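MaoC domain protein dehydratase (Chloroflexus aurantiacus, PDB 4E3E) catalyses the reversible dehydration of beta-methylmalyl-CoA to mesaconyl-CoA, a step of the glyoxylate assimilation cycle. Local coordinates at residues G102-G113 against V125-Q134. Sequence-based numbering, arbitrary orientation.
Sequences GDTLSTTSKVIG and VYVHSVGVNQ
Ser-109 and Ser-129 face each other as a non-hydrogen-bonded pair of antiparallel strands, and their hydroxyls share a hydrogen bond of 2.7 Å between the two OG atoms. Each OG lies beside its own backbone N (chi1 near -65°), which brings the two together on the buried face under helix 65-80; OG of Ser-109 also bonds His-22. On the same face Thr-107 lays CG2 over the carbonyl O of Val-130 at 3.5 Å, and Val-111 CG1 meets Val-125 CG2 at 4.0 Å. The other face is looser: the Thr-108 side chain lies alongside Val-130, waters link its OG1 to the carbonyls of Val-130 and His-128, and the Lys-110 chain bends away. At one end Ile-112 and Gly-113 both oppose Tyr-126 in a classic beta bulge, where the tyrosine CD1 lies 3.7 Å from Gly-113 CA. Beyond the last strand pair, the Gln-134 amide holds segment 102-113 at two points, NE2 reaching Asp-103 OD1 (3.0 Å) from above the carboxylate plane and OE1 taking the Thr-104 N-H (2.9 Å); Tyr-100 N holds OD2. Cutting Gln-134 back to an alanine would probably leave the Thr-104 N-H without this acceptor and Asp-103 OD1 without its amide donor. The pairing forms the beta hairpin of strands 104-116 and 122-132, part of the antiparallel sheet that curves round helix 65-80, as in the hotdog fold of MaoC-like hydratases.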
loop_
_atom_site.group_PDB
_atom_site.type_symbol
_atom_site.label_atom_id
_atom_site.label_comp_id
_atom_site.label_asym_id
_atom_site.label_seq_id
_atom_site.Cartn_x
_atom_site.Cartn_y
_atom_site.Cartn_z
ATOM N N GLY A 102 14.567 9.793 2.529
ATOM C CA GLY A 102 15.801 9.568 3.279
ATOM C C GLY A 102 15.938 10.459 4.501
ATOM O O GLY A 102 16.744 10.175 5.384
ATOM N N ASP A 103 15.166 11.545 4.551
ATOM C CA ASP A 103 15.174 12.446 5.713
ATOM C C ASP A 103 14.423 11.826 6.872
ATOM O O ASP A 103 13.496 11.039 6.660
ATOM C CB ASP A 103 14.553 13.812 5.372
ATOM C CG ASP A 103 15.446 14.661 4.468
ATOM O OD1 ASP A 103 16.633 14.300 4.281
ATOM O OD2 ASP A 103 14.958 15.693 3.948
ATOM N N THR A 104 14.814 12.203 8.088
ATOM C CA THR A 104 14.174 11.704 9.297
ATOM C C THR A 104 13.585 12.832 10.143
ATOM O O THR A 104 14.282 13.780 10.513
ATOM C CB THR A 104 15.169 10.878 10.125
ATOM O OG1 THR A 104 15.697 9.839 9.289
ATOM C CG2 THR A 104 14.495 10.260 11.374
ATOM N N LEU A 105 12.303 12.697 10.472
ATOM C CA LEU A 105 11.586 13.721 11.225
ATOM C C LEU A 105 11.352 13.298 12.671
ATOM O O LEU A 105 10.995 12.147 12.956
ATOM C CB LEU A 105 10.245 14.062 10.549
ATOM C CG LEU A 105 10.252 14.457 9.058
ATOM C CD1 LEU A 105 8.888 14.979 8.636
ATOM C CD2 LEU A 105 11.343 15.474 8.703
ATOM N N SER A 106 11.581 14.236 13.582
ATOM C CA SER A 106 11.152 14.084 14.970
ATOM C C SER A 106 10.347 15.310 15.390
ATOM O O SER A 106 10.518 16.405 14.838
ATOM C CB SER A 106 12.334 13.839 15.904
ATOM O OG SER A 106 13.458 14.571 15.490
ATOM N N THR A 107 9.467 15.113 16.360
ATOM C CA THR A 107 8.498 16.135 16.729
ATOM C C THR A 107 8.531 16.403 18.236
ATOM O O THR A 107 8.738 15.492 19.053
ATOM C CB THR A 107 7.082 15.752 16.241
ATOM O OG1 THR A 107 7.134 15.468 14.837
ATOM C CG2 THR A 107 6.082 16.913 16.461
ATOM N N THR A 108 8.364 17.667 18.599
ATOM C CA THR A 108 8.184 18.038 19.997
ATOM C C THR A 108 7.004 18.973 20.034
ATOM O O THR A 108 6.751 19.680 19.055
ATOM C CB THR A 108 9.407 18.768 20.567
ATOM O OG1 THR A 108 9.553 20.010 19.883
ATOM C CG2 THR A 108 10.675 17.946 20.376
ATOM N N SER A 109 6.274 18.960 21.147
ATOM C CA SER A 109 5.146 19.865 21.361
ATOM C C SER A 109 5.301 20.624 22.676
ATOM O O SER A 109 5.751 20.062 23.684
ATOM C CB SER A 109 3.812 19.104 21.383
ATOM O OG SER A 109 3.538 18.550 20.111
ATOM N N LYS A 110 4.918 21.898 22.658
ATOM C CA LYS A 110 4.886 22.713 23.860
ATOM C C LYS A 110 3.453 23.143 24.167
ATOM O O LYS A 110 2.733 23.563 23.275
ATOM C CB LYS A 110 5.756 23.945 23.673
ATOM C CG LYS A 110 5.879 24.796 24.923
ATOM C CD LYS A 110 6.770 25.986 24.616
ATOM C CE LYS A 110 7.616 26.310 25.794
ATOM N NZ LYS A 110 7.212 27.595 26.431
ATOM N N VAL A 111 3.045 23.037 25.428
ATOM C CA VAL A 111 1.735 23.526 25.840
ATOM C C VAL A 111 1.800 25.047 25.997
ATOM O O VAL A 111 2.591 25.570 26.800
ATOM C CB VAL A 111 1.253 22.862 27.142
ATOM C CG1 VAL A 111 -0.116 23.398 27.543
ATOM C CG2 VAL A 111 1.210 21.352 26.980
ATOM N N ILE A 112 0.983 25.747 25.213
ATOM C CA ILE A 112 0.971 27.210 25.201
ATOM C C ILE A 112 -0.383 27.764 25.622
ATOM O O ILE A 112 -0.585 28.974 25.638
ATOM C CB ILE A 112 1.352 27.786 23.813
ATOM C CG1 ILE A 112 0.334 27.359 22.731
ATOM C CG2 ILE A 112 2.788 27.413 23.456
ATOM C CD1 ILE A 112 0.434 28.145 21.432
ATOM N N GLY A 113 -1.314 26.875 25.954
ATOM C CA GLY A 113 -2.635 27.302 26.386
ATOM C C GLY A 113 -3.447 26.197 27.021
ATOM O O GLY A 113 -3.338 25.035 26.624
ATOM N N VAL A 125 -6.668 22.312 25.168
ATOM C CA VAL A 125 -5.213 22.484 25.284
ATOM C C VAL A 125 -4.666 22.972 23.947
ATOM O O VAL A 125 -5.024 22.445 22.889
ATOM C CB VAL A 125 -4.522 21.195 25.809
ATOM C CG1 VAL A 125 -5.051 19.962 25.110
ATOM C CG2 VAL A 125 -2.987 21.250 25.717
ATOM N N TYR A 126 -3.845 24.017 24.008
ATOM C CA TYR A 126 -3.204 24.597 22.833
ATOM C C TYR A 126 -1.783 24.123 22.870
ATOM O O TYR A 126 -1.120 24.247 23.911
ATOM C CB TYR A 126 -3.211 26.133 22.893
ATOM C CG TYR A 126 -4.594 26.730 22.850
ATOM C CD1 TYR A 126 -5.417 26.707 23.974
ATOM C CD2 TYR A 126 -5.084 27.318 21.688
ATOM C CE1 TYR A 126 -6.693 27.251 23.941
ATOM C CE2 TYR A 126 -6.363 27.872 21.646
ATOM C CZ TYR A 126 -7.159 27.828 22.774
ATOM O OH TYR A 126 -8.424 28.360 22.748
ATOM N N VAL A 127 -1.317 23.579 21.742
ATOM C CA VAL A 127 0.076 23.136 21.606
ATOM C C VAL A 127 0.779 23.776 20.411
ATOM O O VAL A 127 0.159 24.030 19.377
ATOM C CB VAL A 127 0.201 21.591 21.515
ATOM C CG1 VAL A 127 -0.296 20.929 22.800
ATOM C CG2 VAL A 127 -0.518 21.038 20.283
ATOM N N HIS A 128 2.072 24.050 20.570
ATOM C CA HIS A 128 2.919 24.425 19.460
ATOM C C HIS A 128 3.740 23.205 19.147
ATOM O O HIS A 128 4.587 22.810 19.951
ATOM C CB HIS A 128 3.802 25.610 19.857
ATOM C CG HIS A 128 4.719 26.108 18.751
ATOM N ND1 HIS A 128 5.974 26.532 18.992
ATOM C CD2 HIS A 128 4.519 26.246 17.384
ATOM C CE1 HIS A 128 6.551 26.925 17.840
ATOM N NE2 HIS A 128 5.658 26.756 16.856
ATOM N N SER A 129 3.476 22.574 18.000
ATOM C CA SER A 129 4.237 21.382 17.564
ATOM C C SER A 129 5.271 21.736 16.495
ATOM O O SER A 129 4.983 22.492 15.557
ATOM C CB SER A 129 3.301 20.298 17.034
ATOM O OG SER A 129 2.446 19.833 18.052
ATOM N N VAL A 130 6.470 21.180 16.639
ATOM C CA VAL A 130 7.599 21.515 15.772
ATOM C C VAL A 130 8.245 20.218 15.273
ATOM O O VAL A 130 8.627 19.351 16.079
ATOM C CB VAL A 130 8.619 22.373 16.539
ATOM C CG1 VAL A 130 9.863 22.675 15.686
ATOM C CG2 VAL A 130 7.964 23.672 17.028
ATOM N N GLY A 131 8.336 20.071 13.950
ATOM C CA GLY A 131 8.987 18.907 13.346
ATOM C C GLY A 131 10.309 19.362 12.785
ATOM O O GLY A 131 10.346 20.376 12.103
ATOM N N VAL A 132 11.387 18.634 13.087
ATOM C CA VAL A 132 12.716 18.953 12.578
ATOM C C VAL A 132 13.258 17.767 11.791
ATOM O O VAL A 132 12.833 16.631 11.999
ATOM C CB VAL A 132 13.736 19.358 13.697
ATOM C CG1 VAL A 132 13.295 20.640 14.400
ATOM C CG2 VAL A 132 13.951 18.246 14.720
ATOM N N ASN A 133 14.206 18.011 10.896
ATOM C CA ASN A 133 14.816 16.888 10.204
ATOM C C ASN A 133 16.077 16.449 10.963
ATOM O O ASN A 133 16.348 16.942 12.070
ATOM C CB ASN A 133 15.101 17.239 8.735
ATOM C CG ASN A 133 16.074 18.389 8.600
ATOM O OD1 ASN A 133 16.770 18.739 9.556
ATOM N ND2 ASN A 133 16.116 18.998 7.421
ATOM N N GLN A 134 16.842 15.542 10.365
ATOM C CA GLN A 134 18.042 14.970 10.985
ATOM C C GLN A 134 19.160 16.002 11.171
ATOM O O GLN A 134 20.143 15.729 11.855
ATOM C CB GLN A 134 18.549 13.743 10.184
ATOM C CG GLN A 134 19.172 14.050 8.813
ATOM C CD GLN A 134 18.157 14.094 7.663
ATOM O OE1 GLN A 134 16.938 14.214 7.870
ATOM N NE2 GLN A 134 18.664 13.986 6.439
HETATM O O HOH W 1 14.245 17.919 5.445
HETATM O O HOH W 2 11.094 19.220 17.181
HETATM O O HOH W 3 7.657 22.227 20.442
#